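Local coordinates for protein enoyl-CoA hydratase (Mycobacterium smegmatis, PDB 3PE8) that probably catalyses the reversible hydration of enoyl-CoA thioesters as a member of the crotonase-like family and carries a bound zinc ion, at residues V177-H180 / D181-L184; L183-A186 / A187-V190. All coordinates share one frame; numbering follows the deposited sequence. Where two conformers were deposited one is given.

Contact 1. Residues V177-H180 / D181-L184; sequences VVAH and DDLL
Val-178 to Leu-183 form a tight strand-to-helix turn at the surface, where strand 177-178, an outermost strand of its sheet within this chain, runs into helix 183-195. Two successive i to i+3 backbone bonds define it: Asp-182 N donates to Ala-179 O at 2.9 Å, and Leu-183 N to His-180 O with an N-H...O angle of 164°. Outside the turn, Asp-182 OD2 accepts from a water that itself accepts from Ala-179 N, each leg 2.9 Å long, so the carboxylate is tied back to the end of the strand. Val-178 packs on Leu-183: with CG1 beside the backbone N (chi1 -61°), CG2 falls between the backbone N and the carbonyl carbon and lies 3.6 Å from Leu-183 CA. The apolar side-chain pair is Val-178 CG2 with Leu-183 CD1, at 4.3 Å. The nitrogens of the His-180 ring are engaged by partners beyond the turn, NE2 by Asp-63 and ND1 by Ser-120, which should fix its rotation. Paired i to i+3 bonds of this kind mark two overlapping beta-turns, here joining strand to helix in the crotonase-like fold.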
loop_
_atom_site.group_PDB
_atom_site.type_symbol
_atom_site.label_atom_id
_atom_site.label_comp_id
_atom_site.label_asym_id
_atom_site.label_seq_id
_atom_site.Cartn_x
_atom_site.Cartn_y
_atom_site.Cartn_z
ATOM N N VAL A 177 -21.449 12.793 23.417
ATOM C CA VAL A 177 -21.453 14.164 23.919
ATOM C C VAL A 177 -22.352 14.175 25.147
ATOM O O VAL A 177 -23.498 13.695 25.094
ATOM C CB VAL A 177 -21.973 15.189 22.904
ATOM C CG1 VAL A 177 -22.058 16.563 23.558
ATOM C CG2 VAL A 177 -21.027 15.212 21.705
ATOM N N VAL A 178 -21.818 14.737 26.239
ATOM C CA VAL A 178 -22.524 14.800 27.528
ATOM C C VAL A 178 -22.451 16.202 28.118
ATOM O O VAL A 178 -21.615 17.016 27.720
ATOM C CB VAL A 178 -21.951 13.804 28.557
ATOM C CG1 VAL A 178 -22.091 12.353 28.046
ATOM C CG2 VAL A 178 -20.490 14.116 28.871
ATOM N N ALA A 179 -23.342 16.484 29.072
ATOM C CA ALA A 179 -23.295 17.732 29.791
ATOM C C ALA A 179 -21.911 17.907 30.403
ATOM O O ALA A 179 -21.269 16.952 30.847
ATOM C CB ALA A 179 -24.392 17.758 30.927
ATOM N N HIS A 180 -21.463 19.144 30.502
ATOM C CA HIS A 180 -20.114 19.376 30.977
ATOM C C HIS A 180 -19.841 18.722 32.332
ATOM O O HIS A 180 -18.774 18.106 32.544
ATOM C CB HIS A 180 -19.853 20.888 31.091
ATOM C CG HIS A 180 -18.433 21.210 31.416
ATOM N ND1 HIS A 180 -17.427 21.108 30.477
ATOM C CD2 HIS A 180 -17.837 21.568 32.579
ATOM C CE1 HIS A 180 -16.274 21.412 31.048
ATOM N NE2 HIS A 180 -16.494 21.707 32.321
ATOM N N ASP A 181 -20.783 18.831 33.262
ATOM C CA ASP A 181 -20.483 18.326 34.601
ATOM C C ASP A 181 -20.562 16.791 34.692
ATOM O O ASP A 181 -20.224 16.215 35.725
ATOM C CB ASP A 181 -21.333 19.033 35.659
ATOM C CG ASP A 181 -20.999 20.528 35.794
ATOM O OD1 ASP A 181 -19.895 20.998 35.417
ATOM O OD2 ASP A 181 -21.877 21.237 36.307
ATOM N N ASP A 182 -20.939 16.128 33.589
ATOM C CA ASP A 182 -20.966 14.683 33.483
ATOM C C ASP A 182 -19.801 14.094 32.681
ATOM O O ASP A 182 -19.749 12.904 32.460
ATOM C CB ASP A 182 -22.266 14.281 32.799
ATOM C CG ASP A 182 -23.486 14.608 33.631
ATOM O OD1 ASP A 182 -23.373 14.657 34.898
ATOM O OD2 ASP A 182 -24.578 14.808 33.007
ATOM N N LEU A 183 -18.880 14.940 32.218
ATOM C CA LEU A 183 -17.834 14.485 31.302
ATOM C C LEU A 183 -16.977 13.374 31.916
ATOM O O LEU A 183 -16.842 12.295 31.329
ATOM C CB LEU A 183 -16.912 15.653 30.911
ATOM C CG LEU A 183 -15.714 15.217 30.061
ATOM C CD1 LEU A 183 -16.193 14.578 28.797
ATOM C CD2 LEU A 183 -14.782 16.437 29.773
ATOM N N LEU A 184 -16.368 13.624 33.065
ATOM C CA LEU A 184 -15.520 12.585 33.667
ATOM C C LEU A 184 -16.348 11.412 34.218
ATOM O O LEU A 184 -15.893 10.286 34.145
ATOM C CB LEU A 184 -14.551 13.143 34.697
ATOM C CG LEU A 184 -13.220 13.724 34.128
ATOM C CD1 LEU A 184 -12.235 12.610 33.640
ATOM C CD2 LEU A 184 -13.406 14.702 33.039
HETATM O O HOH W 1 -25.164 14.517 30.212
#

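Contact 2. Residues L183-A186 / A187-V190; sequences LLTA and ARRV
The first turns of helix 183-195 carry this contact, in which Arg-188 and Arg-189 fold back along an alpha-helix to meet Leu-184 and Ala-186. Four successive i to i+4 bonds establish the helix, from Ala-187 N to Leu-183 O at 3.0 Å through to Val-190 N to Ala-186 O at 3.2 Å. The Arg-188 chain bends at its third torsion (chi3 -77°) and folds back toward the N-terminal end, so that its guanidinium lies with one face over Leu-184 O, 3.6 Å above the plane. NH1 of Arg-188 also rests 3.6 Å from Leu-184 CB. In this crotonase-like fold the helix packs on the sheet through Leu-183, Leu-184, Ala-187 and Val-190: Leu-183 and Ala-187 touch Ala-98, Leu-184 touches Ile-58, and Val-190 meets Ile-96 and Ile-118 as well as Arg-155 of a second subunit. Arg-189 makes a similar bend (chi3 -53°) and sets a guanidinium face over Ala-186, with CA centred 3.6 Å above the plane and CB 3.5 Å from NH2. That NH2 forms a salt bridge to Glu-176, which would help hold the group flat against the helix. A water donates to Ala-186 O at 2.9 Å and weakly accepts from Arg-189 NH2, giving this carbonyl a second donor besides Val-190 N.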
loop_
_atom_site.group_PDB
_atom_site.type_symbol
_atom_site.label_atom_id
_atom_site.label_comp_id
_atom_site.label_asym_id
_atom_site.label_seq_id
_atom_site.Cartn_x
_atom_site.Cartn_y
_atom_site.Cartn_z
ATOM N N LEU A 183 -18.880 14.940 32.218
ATOM C CA LEU A 183 -17.834 14.485 31.302
ATOM C C LEU A 183 -16.977 13.374 31.916
ATOM O O LEU A 183 -16.842 12.295 31.329
ATOM C CB LEU A 183 -16.912 15.653 30.911
ATOM C CG LEU A 183 -15.714 15.217 30.061
ATOM C CD1 LEU A 183 -16.193 14.578 28.797
ATOM C CD2 LEU A 183 -14.782 16.437 29.773
ATOM N N LEU A 184 -16.368 13.624 33.065
ATOM C CA LEU A 184 -15.520 12.585 33.667
ATOM C C LEU A 184 -16.348 11.412 34.218
ATOM O O LEU A 184 -15.893 10.286 34.145
ATOM C CB LEU A 184 -14.551 13.143 34.697
ATOM C CG LEU A 184 -13.220 13.724 34.128
ATOM C CD1 LEU A 184 -12.235 12.610 33.640
ATOM C CD2 LEU A 184 -13.406 14.702 33.039
ATOM N N THR A 185 -17.571 11.658 34.687
ATOM C CA THR A 185 -18.515 10.571 34.961
ATOM C C THR A 185 -18.648 9.633 33.754
ATOM O O THR A 185 -18.553 8.394 33.868
ATOM C CB THR A 185 -19.893 11.155 35.340
ATOM O OG1 THR A 185 -19.732 11.999 36.459
ATOM C CG2 THR A 185 -20.901 10.013 35.689
ATOM N N ALA A 186 -18.889 10.200 32.574
ATOM C CA ALA A 186 -19.040 9.406 31.390
ATOM C C ALA A 186 -17.806 8.652 30.990
ATOM O O ALA A 186 -17.883 7.493 30.515
ATOM C CB ALA A 186 -19.517 10.292 30.187
ATOM N N ALA A 187 -16.662 9.330 31.075
ATOM C CA ALA A 187 -15.386 8.695 30.744
ATOM C C ALA A 187 -15.103 7.526 31.688
ATOM O O ALA A 187 -14.638 6.470 31.236
ATOM C CB ALA A 187 -14.277 9.681 30.766
ATOM N N ARG A 188 -15.428 7.697 32.977
ATOM C CA ARG A 188 -15.260 6.608 33.961
ATOM C C ARG A 188 -16.170 5.422 33.675
ATOM O O ARG A 188 -15.777 4.286 33.917
ATOM C CB ARG A 188 -15.450 7.114 35.392
ATOM C CG ARG A 188 -14.249 7.916 35.925
ATOM C CD ARG A 188 -14.417 8.256 37.389
ATOM N NE ARG A 188 -15.338 9.354 37.661
ATOM C CZ ARG A 188 -15.000 10.648 37.750
ATOM N NH1 ARG A 188 -13.741 11.064 37.531
ATOM N NH2 ARG A 188 -15.930 11.539 38.034
ATOM N N ARG A 189 -17.376 5.669 33.145
ATOM C CA ARG A 189 -18.280 4.589 32.765
ATOM C C ARG A 189 -17.686 3.744 31.664
ATOM O O ARG A 189 -17.736 2.502 31.748
ATOM C CB ARG A 189 -19.663 5.115 32.312
ATOM C CG ARG A 189 -20.501 5.714 33.357
ATOM C CD ARG A 189 -21.949 5.883 32.864
ATOM N NE ARG A 189 -22.043 6.619 31.582
ATOM C CZ ARG A 189 -22.431 7.898 31.470
ATOM N NH1 ARG A 189 -22.741 8.635 32.565
ATOM N NH2 ARG A 189 -22.475 8.470 30.267
ATOM N N VAL A 190 -17.134 4.386 30.625
ATOM C CA VAL A 190 -16.514 3.658 29.532
ATOM C C VAL A 190 -15.291 2.912 30.019
ATOM O O VAL A 190 -15.133 1.738 29.759
ATOM C CB VAL A 190 -16.199 4.585 28.336
ATOM C CG1 VAL A 190 -15.404 3.857 27.280
ATOM C CG2 VAL A 190 -17.517 5.162 27.786
HETATM O O HOH W 2 -20.224 6.852 28.947
#

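Overall arrangement
Followed from the N terminus, the chain leaves strand 177-178, turns through contact 1 and continues directly into contact 2; both are local and neither closes a long loop. They overlap rather than nest: Leu-183 and Leu-184 end contact 1 and begin contact 2, and the two centres are 8 Å apart. A direct touch, Val-178 CG1 to Ala-186 CB at 3.9 Å, shows that the strand also packs on the first turn of the helix. Together they tie this strand, an edge strand within this chain, to helix 183-195, which lies against strands 56-61, 95-99 and 116-120. Both contacts lie away from the zinc site at Glu-109 and His-129.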